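Long-range contacts in mutual gliding-motility protein MglA (Myxococcus xanthus DK 1622, PDB 6H17), which binds and hydrolyses GTP as an intracellular switch that coordinates adventurous and social gliding motility and controls the direction and speed of gliding: residues A[14-18]-A[76-80]; A[110-114]-A[154-158]; A[27-32]-A[171-177]. All coordinates share one frame; numbering follows the deposited sequence.

Contact 1: A[14-18]-A[76-80]; sequences KIVYY and LYTVP. With GSP (5'-guanosine-diphosphate-monothiophosphate), chain C.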
loop_
_atom_site.group_PDB
_atom_site.type_symbol
_atom_site.label_atom_id
_atom_site.label_comp_id
_atom_site.label_asym_id
_atom_site.label_seq_id
_atom_site.Cartn_x
_atom_site.Cartn_y
_atom_site.Cartn_z
ATOM N N LYS A 14 -4.904 1.018 -9.074
ATOM C CA LYS A 14 -3.725 1.519 -8.378
ATOM C C LYS A 14 -3.820 1.238 -6.892
ATOM O O LYS A 14 -4.806 1.604 -6.240
ATOM C CB LYS A 14 -3.633 3.018 -8.616
ATOM C CG LYS A 14 -2.465 3.701 -7.972
ATOM C CD LYS A 14 -2.403 5.149 -8.436
ATOM C CE LYS A 14 -1.080 5.778 -8.125
ATOM N NZ LYS A 14 -0.992 7.168 -8.654
ATOM N N ILE A 15 -2.788 0.594 -6.354
ATOM C CA ILE A 15 -2.653 0.344 -4.920
ATOM C C ILE A 15 -1.446 1.123 -4.424
ATOM O O ILE A 15 -0.363 1.011 -5.014
ATOM C CB ILE A 15 -2.429 -1.148 -4.620
ATOM C CG1 ILE A 15 -3.550 -2.018 -5.176
ATOM C CG2 ILE A 15 -2.209 -1.366 -3.112
ATOM C CD1 ILE A 15 -4.861 -1.653 -4.743
ATOM N N VAL A 16 -1.615 1.901 -3.353
ATOM C CA VAL A 16 -0.510 2.655 -2.762
ATOM C C VAL A 16 -0.197 2.091 -1.376
ATOM O O VAL A 16 -1.086 1.998 -0.518
ATOM C CB VAL A 16 -0.813 4.165 -2.692
ATOM C CG1 VAL A 16 0.313 4.896 -1.964
ATOM C CG2 VAL A 16 -1.000 4.715 -4.097
ATOM N N TYR A 17 1.076 1.746 -1.160
ATOM C CA TYR A 17 1.622 1.396 0.148
ATOM C C TYR A 17 2.134 2.672 0.802
ATOM O O TYR A 17 3.004 3.366 0.244
ATOM C CB TYR A 17 2.736 0.362 -0.032
ATOM C CG TYR A 17 2.239 -1.055 -0.239
ATOM C CD1 TYR A 17 2.438 -2.029 0.710
ATOM C CD2 TYR A 17 1.562 -1.419 -1.402
ATOM C CE1 TYR A 17 1.987 -3.320 0.534
ATOM C CE2 TYR A 17 1.115 -2.709 -1.583
ATOM C CZ TYR A 17 1.322 -3.649 -0.609
ATOM O OH TYR A 17 0.838 -4.923 -0.823
ATOM N N TYR A 18 1.610 2.960 1.983
ATOM C CA TYR A 18 1.860 4.197 2.708
ATOM C C TYR A 18 2.418 3.851 4.075
ATOM O O TYR A 18 2.302 2.711 4.528
ATOM C CB TYR A 18 0.531 4.946 2.886
ATOM C CG TYR A 18 0.562 6.452 2.844
ATOM C CD1 TYR A 18 0.490 7.127 1.648
ATOM C CD2 TYR A 18 0.607 7.191 4.006
ATOM C CE1 TYR A 18 0.479 8.490 1.602
ATOM C CE2 TYR A 18 0.604 8.577 3.983
ATOM C CZ TYR A 18 0.538 9.220 2.760
ATOM O OH TYR A 18 0.490 10.597 2.662
ATOM N N LEU A 76 1.106 -1.430 -8.223
ATOM C CA LEU A 76 1.491 -1.151 -6.850
ATOM C C LEU A 76 2.550 -0.065 -6.818
ATOM O O LEU A 76 3.524 -0.106 -7.586
ATOM C CB LEU A 76 2.073 -2.392 -6.189
ATOM C CG LEU A 76 1.087 -3.457 -5.715
ATOM C CD1 LEU A 76 0.047 -3.835 -6.713
ATOM C CD2 LEU A 76 1.856 -4.702 -5.211
ATOM N N TYR A 77 2.357 0.908 -5.916
ATOM C CA TYR A 77 3.291 1.993 -5.685
ATOM C C TYR A 77 3.637 2.049 -4.208
ATOM O O TYR A 77 2.798 1.741 -3.356
ATOM C CB TYR A 77 2.667 3.354 -6.034
ATOM C CG TYR A 77 2.461 3.631 -7.516
ATOM C CD1 TYR A 77 3.332 4.468 -8.185
ATOM C CD2 TYR A 77 1.414 3.069 -8.231
ATOM C CE1 TYR A 77 3.161 4.752 -9.528
ATOM C CE2 TYR A 77 1.239 3.351 -9.602
ATOM C CZ TYR A 77 2.124 4.191 -10.209
ATOM O OH TYR A 77 1.992 4.472 -11.556
ATOM N N THR A 78 4.854 2.463 -3.910
ATOM C CA THR A 78 5.160 2.968 -2.574
ATOM C C THR A 78 5.336 4.474 -2.647
ATOM O O THR A 78 5.308 5.072 -3.727
ATOM C CB THR A 78 6.420 2.324 -1.993
ATOM O OG1 THR A 78 7.570 2.767 -2.723
ATOM C CG2 THR A 78 6.327 0.819 -2.008
ATOM N N VAL A 79 5.496 5.086 -1.476
ATOM C CA VAL A 79 5.754 6.515 -1.371
ATOM C C VAL A 79 7.004 6.714 -0.532
ATOM O O VAL A 79 7.409 5.808 0.217
ATOM C CB VAL A 79 4.572 7.275 -0.723
ATOM C CG1 VAL A 79 3.272 6.998 -1.466
ATOM C CG2 VAL A 79 4.436 6.947 0.752
ATOM N N PRO A 80 7.605 7.905 -0.578
ATOM C CA PRO A 80 8.657 8.233 0.395
ATOM C C PRO A 80 8.004 8.650 1.699
ATOM O O PRO A 80 7.259 9.635 1.747
ATOM C CB PRO A 80 9.425 9.380 -0.270
ATOM C CG PRO A 80 8.538 9.888 -1.338
ATOM C CD PRO A 80 7.467 8.918 -1.639
HETATM P PG GSP C . 11.017 4.898 2.789
HETATM O O3B GSP C . 11.058 3.445 3.581
HETATM S S1G GSP C . 12.319 5.965 3.616
HETATM O O2G GSP C . 11.264 4.562 1.304
HETATM O O3G GSP C . 9.586 5.414 2.970
HETATM P PB GSP C . 10.351 2.057 3.294
HETATM O O1B GSP C . 9.050 1.985 4.002
HETATM O O2B GSP C . 10.320 1.773 1.841
HETATM P PA GSP C . 12.152 -0.201 3.486
HETATM O O1A GSP C . 11.224 -1.193 2.966
HETATM O O2A GSP C . 13.239 0.254 2.614
HETATM O O3A GSP C . 11.361 1.057 4.053
HETATM O "O5'" GSP C . 12.717 -0.802 4.853
HETATM C "C5'" GSP C . 13.610 -0.045 5.654
HETATM C "C4'" GSP C . 14.496 -0.971 6.478
HETATM O "O4'" GSP C . 13.676 -1.754 7.369
HETATM C "C3'" GSP C . 15.251 -1.951 5.618
HETATM O "O3'" GSP C . 16.553 -2.141 6.148
HETATM C "C2'" GSP C . 14.469 -3.259 5.710
HETATM O "O2'" GSP C . 15.217 -4.425 5.522
HETATM C "C1'" GSP C . 13.928 -3.132 7.141
HETATM N N9 GSP C . 12.711 -3.893 7.393
HETATM C C8 GSP C . 11.574 -3.843 6.648
HETATM N N7 GSP C . 10.653 -4.680 7.170
HETATM C C5 GSP C . 11.227 -5.267 8.268
HETATM C C6 GSP C . 10.768 -6.215 9.181
HETATM O O6 GSP C . 9.629 -6.739 9.171
HETATM N N1 GSP C . 11.647 -6.583 10.151
HETATM C C2 GSP C . 12.907 -6.052 10.258
HETATM N N2 GSP C . 13.690 -6.455 11.243
HETATM N N3 GSP C . 13.377 -5.137 9.379
HETATM C C4 GSP C . 12.518 -4.779 8.407
#
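Ile15 and Leu76 are paired in parallel register on neighbouring strands, followed by Val16 with Tyr77. Two firm backbone bonds close the pairing: Tyr77 N donates to Ile15 O at 2.9 Å, and Tyr17 N reaches Tyr77 O at 2.8 Å with an N-H...O angle of 178°. The third, Val79 N to Tyr17 O at 3.5 Å, is long, bent and weak, and there the two chains begin to part.

The face that carries Tyr17 and Leu76 is buried under helices 25-35 and 176-193. The two side chains run alongside each other in a common direction, with Tyr17 CE2 4.2 Å from Leu76 CG. Val16, on the opposite face, has CG1 3.7 Å from CG1 of Val79, in the loop after the strand.

The more open part is at the start of the pairing. Lys14 is stretched out along its whole length (chi1 -180°), which carries CE over one face of the Tyr77 ring, 3.6 Å above its plane. NZ makes a cation-pi contact 4.6 Å from the ring centroid, while also hydrogen-bonding to the carbonyls of Ile92 and Lys94.

Thr78 OG1 is hydrogen-bonded to Asp58. Beyond the pairing, Val79 O comes near O3G of the nucleotide. Parallel central strands that run out into nucleotide-binding loops are typical of the P-loop small GTPase fold.

Contact 2: A[110-114]-A[154-158]; sequences MEANM and MRKAL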
loop_
_atom_site.group_PDB
_atom_site.type_symbol
_atom_site.label_atom_id
_atom_site.label_comp_id
_atom_site.label_asym_id
_atom_site.label_seq_id
_atom_site.Cartn_x
_atom_site.Cartn_y
_atom_site.Cartn_z
ATOM N N MET A 110 6.014 4.629 17.085
ATOM C CA MET A 110 4.566 4.785 17.163
ATOM C C MET A 110 4.129 6.194 16.802
ATOM O O MET A 110 3.121 6.368 16.113
ATOM C CB MET A 110 4.029 4.381 18.538
ATOM C CG MET A 110 2.497 4.527 18.647
ATOM S SD MET A 110 1.577 3.593 17.386
ATOM C CE MET A 110 1.568 1.948 18.094
ATOM N N GLU A 111 4.839 7.223 17.271
ATOM C CA GLU A 111 4.437 8.578 16.914
ATOM C C GLU A 111 4.504 8.762 15.408
ATOM O O GLU A 111 3.633 9.399 14.819
ATOM C CB GLU A 111 5.301 9.624 17.615
ATOM C CG GLU A 111 4.854 9.937 19.035
ATOM C CD GLU A 111 5.242 11.341 19.475
ATOM O OE1 GLU A 111 5.641 12.152 18.611
ATOM O OE2 GLU A 111 5.150 11.637 20.685
ATOM N N ALA A 112 5.560 8.234 14.779
ATOM C CA ALA A 112 5.703 8.351 13.338
ATOM C C ALA A 112 4.583 7.614 12.620
ATOM O O ALA A 112 4.065 8.104 11.612
ATOM C CB ALA A 112 7.079 7.850 12.901
ATOM N N ASN A 113 4.177 6.441 13.133
ATOM C CA ASN A 113 3.021 5.746 12.577
ATOM C C ASN A 113 1.787 6.630 12.626
ATOM O O ASN A 113 1.059 6.760 11.643
ATOM C CB ASN A 113 2.700 4.480 13.369
ATOM C CG ASN A 113 3.682 3.354 13.145
ATOM O OD1 ASN A 113 4.246 3.202 12.055
ATOM N ND2 ASN A 113 3.844 2.514 14.158
ATOM N N MET A 114 1.534 7.259 13.777
ATOM C CA MET A 114 0.324 8.062 13.912
ATOM C C MET A 114 0.370 9.293 13.025
ATOM O O MET A 114 -0.648 9.667 12.430
ATOM C CB MET A 114 0.149 8.468 15.365
ATOM C CG MET A 114 -0.171 7.310 16.253
ATOM S SD MET A 114 -0.151 7.812 17.971
ATOM C CE MET A 114 -1.068 6.452 18.665
ATOM N N MET A 154 -1.184 -2.263 18.960
ATOM C CA MET A 154 -1.177 -1.688 17.615
ATOM C C MET A 154 -2.597 -1.433 17.128
ATOM O O MET A 154 -2.891 -0.371 16.560
ATOM C CB MET A 154 -0.480 -2.634 16.639
ATOM C CG MET A 154 1.023 -2.774 16.848
ATOM S SD MET A 154 2.041 -1.315 16.488
ATOM C CE MET A 154 2.040 -1.310 14.724
ATOM N N ARG A 155 -3.494 -2.396 17.361
ATOM C CA ARG A 155 -4.879 -2.262 16.934
ATOM C C ARG A 155 -5.552 -1.113 17.666
ATOM O O ARG A 155 -6.247 -0.291 17.057
ATOM C CB ARG A 155 -5.606 -3.578 17.216
ATOM C CG ARG A 155 -7.087 -3.549 16.857
ATOM C CD ARG A 155 -7.779 -4.860 17.245
ATOM N NE ARG A 155 -7.011 -6.024 16.801
ATOM C CZ ARG A 155 -6.481 -6.948 17.603
ATOM N NH1 ARG A 155 -6.639 -6.892 18.921
ATOM N NH2 ARG A 155 -5.802 -7.953 17.072
ATOM N N LYS A 156 -5.345 -1.023 18.973
ATOM C CA LYS A 156 -5.971 0.058 19.718
ATOM C C LYS A 156 -5.422 1.415 19.310
ATOM O O LYS A 156 -6.158 2.408 19.330
ATOM C CB LYS A 156 -5.806 -0.178 21.220
ATOM C CG LYS A 156 -6.623 -1.357 21.737
ATOM C CD LYS A 156 -6.362 -1.619 23.204
ATOM C CE LYS A 156 -7.219 -2.766 23.713
ATOM N NZ LYS A 156 -6.862 -3.120 25.113
ATOM N N ALA A 157 -4.145 1.488 18.937
ATOM C CA ALA A 157 -3.563 2.767 18.567
ATOM C C ALA A 157 -3.904 3.185 17.141
ATOM O O ALA A 157 -4.033 4.379 16.871
ATOM C CB ALA A 157 -2.045 2.698 18.701
ATOM N N LEU A 158 -4.009 2.232 16.202
ATOM C CA LEU A 158 -4.005 2.553 14.781
ATOM C C LEU A 158 -5.191 2.018 13.996
ATOM O O LEU A 158 -5.299 2.346 12.809
ATOM C CB LEU A 158 -2.724 2.016 14.113
ATOM C CG LEU A 158 -1.414 2.571 14.657
ATOM C CD1 LEU A 158 -0.235 1.764 14.117
ATOM C CD2 LEU A 158 -1.230 4.047 14.355
#
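Met110, near the start of helix 110-125, meets Met154, Ala157 and Leu158 of helix 151-158. Van der Waals contacts between apolar groups carry this interface, and the sulfur-containing side chains do much of the bridging. With chi1 at -180° the Met110 chain sets off on the side opposite its own N, then bends at chi2 and chi3, which brings its methyl group across to the other helix. There Met110 CE lies 3.7 Å from Met154 SD, the two chains passing one another head to tail, and equally close to Ala157 CB. Met110 and Leu158 instead approach tip to tip, SD standing 4.2 Å from Leu158 CD2.

One turn later lies Met114, extended beyond CG where Met110 is bent, and nearer the surface. Its side chain is modelled in two conformations. In the one described here CE is 3.9 Å from Ala157 CB and CG touches CD2 of Leu158, contacts that are therefore less certain; the two methionine methyl groups then meet the Ala157 methyl from directions roughly at a right angle.

The segments cross at 43° with axes 11.2 Å apart at closest approach, a separation that long side chains have to span. Both helices pack on the same side of the central sheet of the small GTPase fold, and below them Met154, Leu158 and Asn113 all rest on Ala103 of strand 98-104. Leu158 also reaches Ile138 on the adjoining strand 136-141.

Asn113 meets Leu158 through apolar contact as well, its CB 4.1 Å from Leu158 CD1. Its polar bond goes outside the two segments: ND2 donates to the carbonyl oxygen of Asp104, tying the helix to the end of strand 98-104. Asn113 also touches Pro20 in the phosphate-binding loop.

Contact 3: A[27-32]-A[171-177]; sequences TNLQYI and PTGVGVF. With GSP (5'-guanosine-diphosphate-monothiophosphate), chain C.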
loop_
_atom_site.group_PDB
_atom_site.type_symbol
_atom_site.label_atom_id
_atom_site.label_comp_id
_atom_site.label_asym_id
_atom_site.label_seq_id
_atom_site.Cartn_x
_atom_site.Cartn_y
_atom_site.Cartn_z
ATOM N N THR A 27 10.166 -2.979 0.990
ATOM C CA THR A 27 10.435 -4.391 1.267
ATOM C C THR A 27 9.231 -5.253 0.916
ATOM O O THR A 27 9.389 -6.360 0.384
ATOM C CB THR A 27 10.782 -4.551 2.745
ATOM O OG1 THR A 27 11.951 -3.794 3.059
ATOM C CG2 THR A 27 11.090 -6.007 3.096
ATOM N N ASN A 28 8.015 -4.767 1.188
ATOM C CA ASN A 28 6.822 -5.499 0.777
ATOM C C ASN A 28 6.847 -5.770 -0.725
ATOM O O ASN A 28 6.622 -6.899 -1.175
ATOM C CB ASN A 28 5.546 -4.718 1.132
ATOM C CG ASN A 28 4.940 -5.108 2.478
ATOM O OD1 ASN A 28 4.046 -5.950 2.530
ATOM N ND2 ASN A 28 5.368 -4.461 3.542
ATOM N N LEU A 29 7.054 -4.722 -1.532
ATOM C CA LEU A 29 7.048 -4.907 -2.989
ATOM C C LEU A 29 8.191 -5.798 -3.462
ATOM O O LEU A 29 8.029 -6.554 -4.425
ATOM C CB LEU A 29 7.051 -3.567 -3.716
ATOM C CG LEU A 29 5.664 -2.990 -4.004
ATOM C CD1 LEU A 29 4.885 -2.668 -2.753
ATOM C CD2 LEU A 29 5.762 -1.771 -4.918
ATOM N N GLN A 30 9.353 -5.715 -2.816
ATOM C CA GLN A 30 10.472 -6.583 -3.193
ATOM C C GLN A 30 10.118 -8.044 -2.967
ATOM O O GLN A 30 10.417 -8.905 -3.808
ATOM C CB GLN A 30 11.731 -6.191 -2.408
ATOM C CG GLN A 30 12.289 -4.852 -2.846
ATOM C CD GLN A 30 13.383 -4.245 -1.963
ATOM O OE1 GLN A 30 13.461 -4.466 -0.746
ATOM N NE2 GLN A 30 14.220 -3.423 -2.594
ATOM N N TYR A 31 9.486 -8.366 -1.832
ATOM C CA TYR A 31 9.098 -9.745 -1.569
ATOM C C TYR A 31 8.043 -10.194 -2.572
ATOM O O TYR A 31 8.127 -11.296 -3.134
ATOM C CB TYR A 31 8.559 -9.890 -0.136
ATOM C CG TYR A 31 8.318 -11.341 0.205
ATOM C CD1 TYR A 31 9.350 -12.124 0.687
ATOM C CD2 TYR A 31 7.089 -11.947 -0.045
ATOM C CE1 TYR A 31 9.169 -13.469 0.926
ATOM C CE2 TYR A 31 6.896 -13.290 0.228
ATOM C CZ TYR A 31 7.940 -14.038 0.698
ATOM O OH TYR A 31 7.787 -15.386 0.955
ATOM N N ILE A 32 7.033 -9.352 -2.816
ATOM C CA ILE A 32 5.998 -9.674 -3.803
ATOM C C ILE A 32 6.638 -9.970 -5.157
ATOM O O ILE A 32 6.328 -10.975 -5.816
ATOM C CB ILE A 32 4.963 -8.542 -3.894
ATOM C CG1 ILE A 32 4.184 -8.431 -2.583
ATOM C CG2 ILE A 32 4.002 -8.798 -5.045
ATOM C CD1 ILE A 32 3.425 -7.116 -2.428
ATOM N N PRO A 171 10.646 -8.736 5.208
ATOM C CA PRO A 171 11.799 -9.344 4.525
ATOM C C PRO A 171 11.674 -10.840 4.350
ATOM O O PRO A 171 12.250 -11.391 3.402
ATOM C CB PRO A 171 12.989 -8.972 5.423
ATOM C CG PRO A 171 12.530 -7.719 6.120
ATOM C CD PRO A 171 11.058 -7.935 6.373
ATOM N N THR A 172 10.977 -11.527 5.255
ATOM C CA THR A 172 10.811 -12.972 5.167
ATOM C C THR A 172 9.465 -13.371 4.581
ATOM O O THR A 172 9.211 -14.568 4.390
ATOM C CB THR A 172 10.977 -13.622 6.535
ATOM O OG1 THR A 172 9.925 -13.133 7.378
ATOM C CG2 THR A 172 12.352 -13.309 7.151
ATOM N N GLY A 173 8.613 -12.408 4.282
ATOM C CA GLY A 173 7.336 -12.653 3.665
ATOM C C GLY A 173 6.164 -12.852 4.599
ATOM O O GLY A 173 5.029 -12.974 4.110
ATOM N N VAL A 174 6.371 -12.884 5.915
ATOM C CA VAL A 174 5.239 -13.105 6.819
ATOM C C VAL A 174 4.199 -12.027 6.552
ATOM O O VAL A 174 4.508 -10.828 6.602
ATOM C CB VAL A 174 5.690 -13.089 8.274
ATOM C CG1 VAL A 174 4.465 -13.241 9.185
ATOM C CG2 VAL A 174 6.731 -14.156 8.578
ATOM N N GLY A 175 2.964 -12.438 6.240
ATOM C CA GLY A 175 1.849 -11.519 6.060
ATOM C C GLY A 175 1.812 -10.753 4.751
ATOM O O GLY A 175 0.847 -10.022 4.510
ATOM N N VAL A 176 2.830 -10.860 3.906
ATOM C CA VAL A 176 2.926 -9.965 2.757
ATOM C C VAL A 176 1.862 -10.272 1.704
ATOM O O VAL A 176 1.143 -9.370 1.242
ATOM C CB VAL A 176 4.351 -9.997 2.178
ATOM C CG1 VAL A 176 4.441 -9.247 0.845
ATOM C CG2 VAL A 176 5.346 -9.437 3.171
ATOM N N PHE A 177 1.762 -11.521 1.265
ATOM C CA PHE A 177 0.735 -11.844 0.288
ATOM C C PHE A 177 -0.666 -11.744 0.877
ATOM O O PHE A 177 -1.601 -11.347 0.156
ATOM C CB PHE A 177 0.974 -13.224 -0.356
ATOM C CG PHE A 177 2.022 -13.221 -1.420
ATOM C CD1 PHE A 177 1.835 -12.512 -2.587
ATOM C CD2 PHE A 177 3.182 -13.953 -1.274
ATOM C CE1 PHE A 177 2.800 -12.521 -3.589
ATOM C CE2 PHE A 177 4.148 -13.962 -2.270
ATOM C CZ PHE A 177 3.949 -13.220 -3.422
HETATM P PG GSP C . 11.017 4.898 2.789
HETATM O O3B GSP C . 11.058 3.445 3.581
HETATM S S1G GSP C . 12.319 5.965 3.616
HETATM O O2G GSP C . 11.264 4.562 1.304
HETATM O O3G GSP C . 9.586 5.414 2.970
HETATM P PB GSP C . 10.351 2.057 3.294
HETATM O O1B GSP C . 9.050 1.985 4.002
HETATM O O2B GSP C . 10.320 1.773 1.841
HETATM P PA GSP C . 12.152 -0.201 3.486
HETATM O O1A GSP C . 11.224 -1.193 2.966
HETATM O O2A GSP C . 13.239 0.254 2.614
HETATM O O3A GSP C . 11.361 1.057 4.053
HETATM O "O5'" GSP C . 12.717 -0.802 4.853
HETATM C "C5'" GSP C . 13.610 -0.045 5.654
HETATM C "C4'" GSP C . 14.496 -0.971 6.478
HETATM O "O4'" GSP C . 13.676 -1.754 7.369
HETATM C "C3'" GSP C . 15.251 -1.951 5.618
HETATM O "O3'" GSP C . 16.553 -2.141 6.148
HETATM C "C2'" GSP C . 14.469 -3.259 5.710
HETATM O "O2'" GSP C . 15.217 -4.425 5.522
HETATM C "C1'" GSP C . 13.928 -3.132 7.141
HETATM N N9 GSP C . 12.711 -3.893 7.393
HETATM C C8 GSP C . 11.574 -3.843 6.648
HETATM N N7 GSP C . 10.653 -4.680 7.170
HETATM C C5 GSP C . 11.227 -5.267 8.268
HETATM C C6 GSP C . 10.768 -6.215 9.181
HETATM O O6 GSP C . 9.629 -6.739 9.171
HETATM N N1 GSP C . 11.647 -6.583 10.151
HETATM C C2 GSP C . 12.907 -6.052 10.258
HETATM N N2 GSP C . 13.690 -6.455 11.243
HETATM N N3 GSP C . 13.377 -5.137 9.379
HETATM C C4 GSP C . 12.518 -4.779 8.407
HETATM O O HOH W 1 1.774 -6.637 1.090
#
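O1A of the nucleotide alpha-phosphate is gripped twice by Thr27, by its hydroxyl OG1 at 2.7 Å and by its backbone N at 2.9 Å. With OG1 turned beside the backbone N (chi1 -61°), both donors of this one residue reach the same oxygen. The remaining branch, CG2, is directed at the other segment and lies 3.5 Å from Pro171 N. Pro171 in turn sets its ring against the guanine, CD coming 3.3 Å from C5 of the base, so the two segments touch the nucleotide at its phosphate and at its base.

A second polar link is made through water. The water donates to Asn28 OD1 and to Val176 O, 2.8 Å from each, bridging the helix to the opening turn of helix 176-193. The ND2 of the same amide is held by Gly24 O and Gln139 OE1.

Helix 25-35 begins within the P-loop motif of this small GTPase, at Lys25, and here it packs against the loop that supplies part of the guanine pocket and against the start of the C-terminal helix, for which Gly175 is the N-cap residue.

Tyr31 has the largest share of this packing. Gly173 CA sits over the centre of its ring, 3.2 Å above the plane, in a close CH-pi contact that the absence of a side chain on Gly173 permits. The ring of Phe177 stands obliquely to that of Tyr31, planes at 64°, with the two CE2 atoms in contact. Val176, with CG1 anti to the backbone N, inserts that methyl between Asn28, Tyr31 and Ile32, lying 3.5 Å from Ile32 CG1.

How the contacts relate
The three contacts belong to one small GTPase domain. Contact 1 lies within the central sheet, about 5 Å from the centre of the chain, while contacts 2 and 3 involve helices packed against that sheet. Contact 3, centred about 14 Å from contact 1, packs onto it directly: Leu29 and Ile32 of helix 25-35, which follows strand 10-18, touch Tyr17, and Leu29 also reaches Thr78. Their segments alternate along the chain, and together they bring early and late parts of it to one nucleotide site. Contact 2 stands apart, about 19 and 21 Å from the centres of contacts 1 and 3, touching neither them nor the nucleotide; its segments fall in sequence between those of contact 3.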